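Local coordinates for protein putative metal-sulfur cluster biosynthesis proteins YuaD (Bacillus subtilis, PDB 1ORU) that is of unknown function but, as a MOSC-domain protein, may bind molybdenum and pyridoxal phosphate and has been linked tentatively to metal-sulfur cluster biosynthesis, at residues T9-I17 with P91-G102; S119-D130 with R161-A172. One frame throughout, in Å; residues are numbered along the deposited sequence.

Interaction 1: T9-I17 with P91-G102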
loop_
_atom_site.group_PDB
_atom_site.type_symbol
_atom_site.label_atom_id
_atom_site.label_comp_id
_atom_site.label_asym_id
_atom_site.label_seq_id
_atom_site.Cartn_x
_atom_site.Cartn_y
_atom_site.Cartn_z
ATOM N N THR A 9 13.555 -1.226 -17.060
ATOM C CA THR A 9 14.351 -2.365 -16.623
ATOM C C THR A 9 15.470 -1.915 -15.692
ATOM O O THR A 9 16.117 -0.893 -15.937
ATOM C CB THR A 9 14.966 -3.092 -17.835
ATOM O OG1 THR A 9 13.914 -3.614 -18.656
ATOM C CG2 THR A 9 15.861 -4.237 -17.380
ATOM N N ALA A 10 15.671 -2.666 -14.614
ATOM C CA ALA A 10 16.731 -2.379 -13.656
ATOM C C ALA A 10 17.349 -3.710 -13.241
ATOM O O ALA A 10 17.077 -4.747 -13.856
ATOM C CB ALA A 10 16.187 -1.636 -12.441
ATOM N N LYS A 11 18.158 -3.687 -12.188
ATOM C CA LYS A 11 18.845 -4.888 -11.748
ATOM C C LYS A 11 18.955 -5.040 -10.239
ATOM O O LYS A 11 19.142 -4.064 -9.518
ATOM C CB LYS A 11 20.253 -4.901 -12.358
ATOM C CG LYS A 11 21.147 -6.054 -11.934
ATOM C CD LYS A 11 22.509 -5.944 -12.624
ATOM C CE LYS A 11 23.444 -7.078 -12.258
ATOM N NZ LYS A 11 24.785 -6.905 -12.898
ATOM N N ALA A 12 18.836 -6.279 -9.770
ATOM C CA ALA A 12 18.977 -6.572 -8.351
ATOM C C ALA A 12 20.453 -6.931 -8.172
ATOM O O ALA A 12 20.865 -8.051 -8.483
ATOM C CB ALA A 12 18.089 -7.755 -7.963
ATOM N N GLU A 13 21.249 -5.971 -7.703
ATOM C CA GLU A 13 22.685 -6.182 -7.496
ATOM C C GLU A 13 22.972 -7.103 -6.323
ATOM O O GLU A 13 23.913 -7.897 -6.369
ATOM C CB GLU A 13 23.407 -4.854 -7.243
ATOM C CG GLU A 13 23.465 -3.908 -8.420
ATOM C CD GLU A 13 24.419 -4.370 -9.517
ATOM O OE1 GLU A 13 25.116 -5.393 -9.335
ATOM O OE2 GLU A 13 24.474 -3.695 -10.564
ATOM N N GLY A 14 22.166 -6.988 -5.271
ATOM C CA GLY A 14 22.377 -7.817 -4.102
ATOM C C GLY A 14 21.107 -8.186 -3.366
ATOM O O GLY A 14 20.122 -7.446 -3.397
ATOM N N LEU A 15 21.134 -9.346 -2.716
ATOM C CA LEU A 15 20.004 -9.847 -1.938
ATOM C C LEU A 15 20.554 -10.115 -0.539
ATOM O O LEU A 15 21.689 -10.587 -0.396
ATOM C CB LEU A 15 19.467 -11.142 -2.549
ATOM C CG LEU A 15 19.018 -11.065 -4.009
ATOM C CD1 LEU A 15 18.570 -12.450 -4.462
ATOM C CD2 LEU A 15 17.882 -10.045 -4.166
ATOM N N TYR A 16 19.763 -9.823 0.491
ATOM C CA TYR A 16 20.227 -10.001 1.867
ATOM C C TYR A 16 19.101 -10.421 2.806
ATOM O O TYR A 16 17.934 -10.094 2.583
ATOM C CB TYR A 16 20.814 -8.688 2.390
ATOM C CG TYR A 16 21.653 -7.922 1.394
ATOM C CD1 TYR A 16 23.044 -7.988 1.424
ATOM C CD2 TYR A 16 21.050 -7.109 0.434
ATOM C CE1 TYR A 16 23.814 -7.256 0.519
ATOM C CE2 TYR A 16 21.807 -6.377 -0.472
ATOM C CZ TYR A 16 23.185 -6.452 -0.426
ATOM O OH TYR A 16 23.932 -5.719 -1.320
ATOM N N ILE A 17 19.458 -11.121 3.877
ATOM C CA ILE A 17 18.463 -11.562 4.841
ATOM C C ILE A 17 18.897 -11.249 6.268
ATOM O O ILE A 17 20.091 -11.228 6.573
ATOM C CB ILE A 17 18.217 -13.082 4.733
ATOM C CG1 ILE A 17 16.995 -13.475 5.565
ATOM C CG2 ILE A 17 19.445 -13.843 5.223
ATOM C CD1 ILE A 17 16.613 -14.939 5.441
ATOM N N PRO A 91 24.390 -1.652 1.756
ATOM C CA PRO A 91 22.967 -1.950 1.940
ATOM C C PRO A 91 22.704 -2.722 3.235
ATOM O O PRO A 91 21.673 -2.529 3.883
ATOM C CB PRO A 91 22.625 -2.769 0.693
ATOM C CG PRO A 91 23.510 -2.145 -0.355
ATOM C CD PRO A 91 24.832 -2.009 0.395
ATOM N N GLU A 92 23.647 -3.590 3.606
ATOM C CA GLU A 92 23.523 -4.401 4.816
ATOM C C GLU A 92 23.337 -3.552 6.067
ATOM O O GLU A 92 22.545 -3.887 6.953
ATOM C CB GLU A 92 24.760 -5.287 5.003
ATOM C CG GLU A 92 24.967 -6.322 3.913
ATOM C CD GLU A 92 25.977 -5.888 2.865
ATOM O OE1 GLU A 92 25.871 -4.751 2.360
ATOM O OE2 GLU A 92 26.872 -6.698 2.538
ATOM N N TRP A 93 24.085 -2.457 6.138
ATOM C CA TRP A 93 24.018 -1.564 7.286
ATOM C C TRP A 93 22.640 -0.933 7.426
ATOM O O TRP A 93 22.223 -0.568 8.530
ATOM C CB TRP A 93 25.059 -0.457 7.153
ATOM C CG TRP A 93 26.465 -0.944 6.989
ATOM C CD1 TRP A 93 26.934 -2.208 7.211
ATOM C CD2 TRP A 93 27.592 -0.161 6.593
ATOM N NE1 TRP A 93 28.289 -2.258 6.978
ATOM C CE2 TRP A 93 28.717 -1.014 6.597
ATOM C CE3 TRP A 93 27.762 1.184 6.236
ATOM C CZ2 TRP A 93 29.996 -0.567 6.254
ATOM C CZ3 TRP A 93 29.032 1.629 5.896
ATOM C CH2 TRP A 93 30.134 0.754 5.908
ATOM N N LEU A 94 21.939 -0.799 6.306
ATOM C CA LEU A 94 20.610 -0.200 6.313
ATOM C C LEU A 94 19.523 -1.262 6.440
ATOM O O LEU A 94 18.331 -0.954 6.391
ATOM C CB LEU A 94 20.396 0.615 5.035
ATOM C CG LEU A 94 21.428 1.713 4.748
ATOM C CD1 LEU A 94 21.103 2.392 3.422
ATOM C CD2 LEU A 94 21.433 2.726 5.871
ATOM N N GLY A 95 19.939 -2.514 6.607
ATOM C CA GLY A 95 18.993 -3.608 6.744
ATOM C C GLY A 95 18.196 -3.901 5.483
ATOM O O GLY A 95 17.075 -4.415 5.549
ATOM N N ALA A 96 18.764 -3.576 4.329
ATOM C CA ALA A 96 18.073 -3.814 3.064
ATOM C C ALA A 96 18.045 -5.299 2.700
ATOM O O ALA A 96 18.949 -6.053 3.057
ATOM C CB ALA A 96 18.746 -3.024 1.950
ATOM N N ASN A 97 16.997 -5.708 1.990
ATOM C CA ASN A 97 16.858 -7.092 1.546
ATOM C C ASN A 97 17.237 -7.171 0.076
ATOM O O ASN A 97 17.643 -8.220 -0.421
ATOM C CB ASN A 97 15.422 -7.574 1.725
ATOM C CG ASN A 97 15.005 -7.608 3.173
ATOM O OD1 ASN A 97 15.592 -8.336 3.984
ATOM N ND2 ASN A 97 14.001 -6.818 3.517
ATOM N N VAL A 98 17.085 -6.052 -0.620
ATOM C CA VAL A 98 17.428 -5.987 -2.030
ATOM C C VAL A 98 18.117 -4.664 -2.327
ATOM O O VAL A 98 17.656 -3.596 -1.914
ATOM C CB VAL A 98 16.172 -6.088 -2.940
ATOM C CG1 VAL A 98 16.596 -6.139 -4.411
ATOM C CG2 VAL A 98 15.361 -7.321 -2.578
ATOM N N ALA A 99 19.241 -4.743 -3.021
ATOM C CA ALA A 99 19.963 -3.548 -3.414
ATOM C C ALA A 99 19.879 -3.560 -4.931
ATOM O O ALA A 99 20.349 -4.497 -5.579
ATOM C CB ALA A 99 21.416 -3.619 -2.949
ATOM N N VAL A 100 19.258 -2.533 -5.499
ATOM C CA VAL A 100 19.112 -2.457 -6.946
ATOM C C VAL A 100 20.029 -1.414 -7.565
ATOM O O VAL A 100 20.503 -0.507 -6.880
ATOM C CB VAL A 100 17.656 -2.115 -7.344
ATOM C CG1 VAL A 100 16.706 -3.163 -6.781
ATOM C CG2 VAL A 100 17.285 -0.725 -6.843
ATOM N N SER A 101 20.300 -1.572 -8.858
ATOM C CA SER A 101 21.115 -0.607 -9.591
ATOM C C SER A 101 20.267 -0.190 -10.786
ATOM O O SER A 101 19.373 -0.933 -11.217
ATOM C CB SER A 101 22.456 -1.212 -10.045
ATOM O OG SER A 101 22.303 -2.242 -11.006
ATOM N N GLY A 102 20.520 1.004 -11.303
ATOM C CA GLY A 102 19.741 1.487 -12.420
ATOM C C GLY A 102 18.510 2.235 -11.948
ATOM O O GLY A 102 17.618 2.536 -12.742
HETATM O O HOH W 1 18.133 0.651 -15.168
HETATM O O HOH W 2 26.446 -5.209 -0.332
#
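Tyr-16 and Leu-15 pack against the 91-102 segment at the close-fitting end of an antiparallel strand pair in the curled MOSC-domain sheet, a pair broken by a classic beta bulge. At the bulge Glu-13 and Gly-14 both face Ala-99, whose O takes a weak bond from Glu-13 N and a straighter one from Gly-14 N (3.1 Å, 160° at the hydrogen), the latter on a lone pair. Leu-15 and Val-98 lie side by side, CD2 to CG2 4.0 Å.

The Tyr-16 ring carries the dense part. Its CG stands beside the backbone N (chi1 -40°), which brings CE2 to 3.7 Å from Ala-99 CB, a methyl at the ring edge. Pro-91 CB approaches obliquely, and the Glu-92 side chain crosses that of Tyr-16 at about a right angle, CD 3.5 Å from CE1. An alanine in place of Tyr-16 is likely to open a gap between Pro-91 and Ala-99 and to leave the water shared with Glu-92 OE1 without its hydroxyl partner.

Toward Thr-9 the fit slackens: a water bridges Thr-9 O and Gly-102 O, and the extended Lys-11 chain leads away, its NZ making a long salt bridge to Glu-13 OE1. Between the two ends, the bent Glu-13 chain turns its carboxylate to Ser-101, whose OG donates to OE2 from the anti side at 2.6 Å, 20° out of the carboxylate plane.

Interaction 2: S119-D130 with R161-A172. With SO4 (sulfate ion), chain F.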
loop_
_atom_site.group_PDB
_atom_site.type_symbol
_atom_site.label_atom_id
_atom_site.label_comp_id
_atom_site.label_asym_id
_atom_site.label_seq_id
_atom_site.Cartn_x
_atom_site.Cartn_y
_atom_site.Cartn_z
ATOM N N SER A 119 11.513 -14.908 -12.196
ATOM C CA SER A 119 10.759 -16.063 -11.716
ATOM C C SER A 119 9.269 -15.775 -11.657
ATOM O O SER A 119 8.447 -16.693 -11.592
ATOM C CB SER A 119 11.222 -16.426 -10.317
ATOM O OG SER A 119 10.863 -15.387 -9.428
ATOM N N GLY A 120 8.927 -14.492 -11.661
ATOM C CA GLY A 120 7.534 -14.110 -11.558
ATOM C C GLY A 120 7.291 -13.467 -10.203
ATOM O O GLY A 120 6.258 -12.837 -9.988
ATOM N N ALA A 121 8.234 -13.631 -9.275
ATOM C CA ALA A 121 8.089 -13.027 -7.951
ATOM C C ALA A 121 7.840 -11.539 -8.175
ATOM O O ALA A 121 8.475 -10.916 -9.038
ATOM C CB ALA A 121 9.359 -13.233 -7.124
ATOM N N ALA A 122 6.912 -10.968 -7.414
ATOM C CA ALA A 122 6.579 -9.557 -7.577
ATOM C C ALA A 122 6.411 -8.815 -6.259
ATOM O O ALA A 122 5.840 -9.334 -5.297
ATOM C CB ALA A 122 5.306 -9.418 -8.410
ATOM N N LEU A 123 6.918 -7.588 -6.234
ATOM C CA LEU A 123 6.830 -6.735 -5.056
ATOM C C LEU A 123 5.905 -5.550 -5.326
ATOM O O LEU A 123 5.950 -4.938 -6.403
ATOM C CB LEU A 123 8.222 -6.218 -4.671
ATOM C CG LEU A 123 9.265 -7.284 -4.312
ATOM C CD1 LEU A 123 10.589 -6.627 -3.958
ATOM C CD2 LEU A 123 8.756 -8.107 -3.149
ATOM N N LEU A 124 5.061 -5.245 -4.346
ATOM C CA LEU A 124 4.132 -4.122 -4.432
ATOM C C LEU A 124 4.760 -2.985 -3.633
ATOM O O LEU A 124 5.044 -3.141 -2.450
ATOM C CB LEU A 124 2.783 -4.502 -3.814
ATOM C CG LEU A 124 1.781 -3.363 -3.599
ATOM C CD1 LEU A 124 1.314 -2.813 -4.945
ATOM C CD2 LEU A 124 0.593 -3.880 -2.788
ATOM N N CYS A 125 4.975 -1.842 -4.271
ATOM C CA CYS A 125 5.590 -0.714 -3.570
ATOM C C CYS A 125 4.685 -0.076 -2.502
ATOM O O CYS A 125 3.550 0.333 -2.789
ATOM C CB CYS A 125 6.025 0.351 -4.575
ATOM S SG CYS A 125 6.875 1.733 -3.787
ATOM N N GLU A 126 5.189 -0.006 -1.272
ATOM C CA GLU A 126 4.453 0.609 -0.177
ATOM C C GLU A 126 5.067 1.942 0.270
ATOM O O GLU A 126 4.924 2.360 1.422
ATOM C CB GLU A 126 4.339 -0.350 1.012
ATOM C CG GLU A 126 3.320 -1.474 0.805
ATOM C CD GLU A 126 1.879 -0.978 0.723
ATOM O OE1 GLU A 126 1.514 -0.082 1.511
ATOM O OE2 GLU A 126 1.103 -1.494 -0.114
ATOM N N GLY A 127 5.769 2.596 -0.647
ATOM C CA GLY A 127 6.317 3.906 -0.348
ATOM C C GLY A 127 7.680 4.046 0.286
ATOM O O GLY A 127 8.393 3.071 0.524
ATOM N N GLU A 128 8.021 5.296 0.581
ATOM C CA GLU A 128 9.305 5.643 1.168
ATOM C C GLU A 128 9.579 5.036 2.527
ATOM O O GLU A 128 8.695 4.931 3.372
ATOM C CB GLU A 128 9.435 7.158 1.313
ATOM C CG GLU A 128 9.279 7.949 0.040
ATOM C CD GLU A 128 9.577 9.418 0.255
ATOM O OE1 GLU A 128 9.312 10.224 -0.662
ATOM O OE2 GLU A 128 10.078 9.765 1.347
ATOM N N ASN A 129 10.833 4.659 2.733
ATOM C CA ASN A 129 11.252 4.115 4.010
ATOM C C ASN A 129 11.881 5.307 4.727
ATOM O O ASN A 129 12.953 5.776 4.346
ATOM C CB ASN A 129 12.276 3.001 3.794
ATOM C CG ASN A 129 12.647 2.296 5.078
ATOM O OD1 ASN A 129 11.940 2.398 6.085
ATOM N ND2 ASN A 129 13.756 1.564 5.051
ATOM N N ASP A 130 11.198 5.809 5.751
ATOM C CA ASP A 130 11.680 6.959 6.508
ATOM C C ASP A 130 12.909 6.593 7.335
ATOM O O ASP A 130 12.895 5.611 8.075
ATOM C CB ASP A 130 10.565 7.476 7.423
ATOM C CG ASP A 130 10.905 8.798 8.073
ATOM O OD1 ASP A 130 11.190 9.767 7.339
ATOM O OD2 ASP A 130 10.880 8.870 9.321
ATOM N N ARG A 161 16.479 7.152 0.988
ATOM C CA ARG A 161 16.776 5.994 1.814
ATOM C C ARG A 161 16.093 4.717 1.322
ATOM O O ARG A 161 16.167 3.678 1.974
ATOM C CB ARG A 161 16.400 6.281 3.273
ATOM C CG ARG A 161 16.948 5.267 4.271
ATOM C CD ARG A 161 15.821 4.655 5.068
ATOM N NE ARG A 161 16.265 3.649 6.031
ATOM C CZ ARG A 161 16.729 2.442 5.719
ATOM N NH1 ARG A 161 16.832 2.058 4.448
ATOM N NH2 ARG A 161 17.064 1.601 6.689
ATOM N N GLY A 162 15.434 4.787 0.169
ATOM C CA GLY A 162 14.782 3.602 -0.366
ATOM C C GLY A 162 13.301 3.457 -0.055
ATOM O O GLY A 162 12.671 4.365 0.488
ATOM N N ILE A 163 12.757 2.287 -0.381
ATOM C CA ILE A 163 11.342 1.998 -0.183
ATOM C C ILE A 163 11.107 0.666 0.519
ATOM O O ILE A 163 12.036 -0.124 0.725
ATOM C CB ILE A 163 10.617 1.930 -1.546
ATOM C CG1 ILE A 163 11.191 0.765 -2.375
ATOM C CG2 ILE A 163 10.791 3.247 -2.294
ATOM C CD1 ILE A 163 10.581 0.591 -3.761
ATOM N N VAL A 164 9.855 0.436 0.898
ATOM C CA VAL A 164 9.451 -0.820 1.514
ATOM C C VAL A 164 8.347 -1.383 0.630
ATOM O O VAL A 164 7.615 -0.625 -0.011
ATOM C CB VAL A 164 8.930 -0.639 2.959
ATOM C CG1 VAL A 164 10.105 -0.435 3.903
ATOM C CG2 VAL A 164 7.977 0.542 3.034
ATOM N N CYS A 165 8.237 -2.708 0.596
ATOM C CA CYS A 165 7.246 -3.385 -0.234
ATOM C C CYS A 165 6.586 -4.572 0.451
ATOM O O CYS A 165 7.079 -5.095 1.446
ATOM C CB CYS A 165 7.895 -3.938 -1.513
ATOM S SG CYS A 165 8.724 -2.764 -2.597
ATOM N N ILE A 166 5.466 -4.996 -0.126
ATOM C CA ILE A 166 4.729 -6.171 0.324
ATOM C C ILE A 166 4.972 -7.173 -0.802
ATOM O O ILE A 166 5.159 -6.765 -1.949
ATOM C CB ILE A 166 3.212 -5.876 0.408
ATOM C CG1 ILE A 166 2.893 -5.159 1.721
ATOM C CG2 ILE A 166 2.411 -7.162 0.255
ATOM C CD1 ILE A 166 1.455 -4.635 1.777
ATOM N N VAL A 167 5.011 -8.468 -0.492
ATOM C CA VAL A 167 5.191 -9.471 -1.544
ATOM C C VAL A 167 3.816 -9.668 -2.190
ATOM O O VAL A 167 2.873 -10.116 -1.530
ATOM C CB VAL A 167 5.687 -10.831 -0.979
ATOM C CG1 VAL A 167 5.721 -11.882 -2.088
ATOM C CG2 VAL A 167 7.084 -10.671 -0.378
ATOM N N GLU A 168 3.702 -9.319 -3.470
ATOM C CA GLU A 168 2.440 -9.448 -4.192
ATOM C C GLU A 168 2.303 -10.819 -4.858
ATOM O O GLU A 168 1.198 -11.319 -5.034
ATOM C CB GLU A 168 2.303 -8.321 -5.230
ATOM C CG GLU A 168 0.947 -8.288 -5.954
ATOM C CD GLU A 168 0.685 -6.970 -6.684
ATOM O OE1 GLU A 168 1.663 -6.266 -7.018
ATOM O OE2 GLU A 168 -0.504 -6.648 -6.929
ATOM N N ARG A 169 3.427 -11.413 -5.247
ATOM C CA ARG A 169 3.411 -12.744 -5.847
ATOM C C ARG A 169 4.672 -13.486 -5.428
ATOM O O ARG A 169 5.788 -12.979 -5.582
ATOM C CB ARG A 169 3.338 -12.695 -7.375
ATOM C CG ARG A 169 2.991 -14.070 -7.957
ATOM C CD ARG A 169 3.040 -14.124 -9.465
ATOM N NE ARG A 169 2.590 -15.425 -9.961
ATOM C CZ ARG A 169 2.692 -15.824 -11.227
ATOM N NH1 ARG A 169 3.238 -15.026 -12.142
ATOM N NH2 ARG A 169 2.239 -17.021 -11.587
ATOM N N PRO A 170 4.513 -14.701 -4.886
ATOM C CA PRO A 170 5.649 -15.510 -4.436
ATOM C C PRO A 170 6.573 -15.954 -5.566
ATOM O O PRO A 170 6.164 -16.028 -6.728
ATOM C CB PRO A 170 4.975 -16.700 -3.744
ATOM C CG PRO A 170 3.635 -16.147 -3.325
ATOM C CD PRO A 170 3.244 -15.369 -4.551
ATOM N N GLY A 171 7.819 -16.250 -5.210
ATOM C CA GLY A 171 8.789 -16.694 -6.193
ATOM C C GLY A 171 10.208 -16.503 -5.700
ATOM O O GLY A 171 10.446 -15.761 -4.744
ATOM N N ALA A 172 11.157 -17.173 -6.341
ATOM C CA ALA A 172 12.560 -17.060 -5.950
ATOM C C ALA A 172 13.233 -15.912 -6.691
ATOM O O ALA A 172 12.891 -15.615 -7.836
ATOM C CB ALA A 172 13.294 -18.358 -6.256
HETATM S S SO4 F . -1.376 -19.167 -10.533
HETATM O O1 SO4 F . 0.093 -18.949 -10.469
HETATM O O2 SO4 F . -1.727 -20.457 -9.901
HETATM O O3 SO4 F . -2.043 -18.075 -9.795
HETATM O O4 SO4 F . -1.855 -19.161 -11.940
HETATM O O HOH W 3 13.880 -14.491 -10.210
HETATM O O HOH W 4 4.314 -12.495 -11.871
HETATM O O HOH W 5 14.691 1.145 2.219
HETATM O O HOH W 6 13.464 6.713 1.897
#
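Leu-124 and Ile-166 exchange the central pair of backbone hydrogen bonds, the bond from Leu-124 N to Ile-166 O being short (2.8 Å) and almost straight, 176° at the hydrogen. Farther along, Glu-126 N gives to Val-164 O, Val-164 N to Gly-127 O and Asn-129 N to Gly-162 O. Near the other end Ala-122 O is gripped twice, by Glu-168 N and Arg-169 N arriving from the same face of its plane.

That double grip is a classic beta bulge, set where the chain turns a corner at Glu-168 in this antiparallel pair of the MOSC-domain sheet. A second shift of register lies between Cys-125 and Glu-128.

Apolar packing occupies the face carrying Leu-123, Cys-125 and Cys-165: Leu-123 CB meets Cys-165 CB at 3.9 Å, and its CD2 touches Val-167 CG2. Ile-163 CD1 reaches Cys-125 SG. On the other face the Ile-166 CD1 tip rests on the bent Glu-126 chain, whose OE1 is salt-bridged to Arg-66 of the same chain; Phe-57 of the second subunit packs on Ala-122 and Glu-168.

Among the polar side chains, Asn-129 lays ND2 over the centre of the Arg-161 guanidinium, 3.1 Å above its plane, with amide and guanidinium 39° apart. Both groups are donors, so they touch without a hydrogen bond; Asn-129 OD1 accepts from Arg-67, and Arg-161 NH2 donates to Leu-94 O. Ser-119 OG closes an ST turn by accepting from Ala-121 N and donates to Ala-172 O at 2.6 Å. Arg-169, extended from CG to NE, passes Gly-120 O, with which it shares a water through NH1, and its NH2 donates at 3.1 Å to O1 of a sulfate, probably from the crystallisation liquor, that Glu-62 N of the second subunit also holds.

Interaction 1 is complete before interaction 2 begins along the chain, yet their centres lie only 12 Å apart and both belong to the same curled, mixed sheet. Strand 69-73 joins them, running parallel to 98-101 on one side and antiparallel to 163-169 on the other; strands 114-116 and 178-184 connect 122-128 back to 5-17 by a second route. A direct link comes from Arg-161 NH2, 2.9 Å from Leu-94 O in a probable hydrogen bond. The two pairings thus help close one MOSC-domain sheet from distant parts of the sequence. Interaction 2 also meets the second subunit, whereas no other chain of the assembly touches interaction 1.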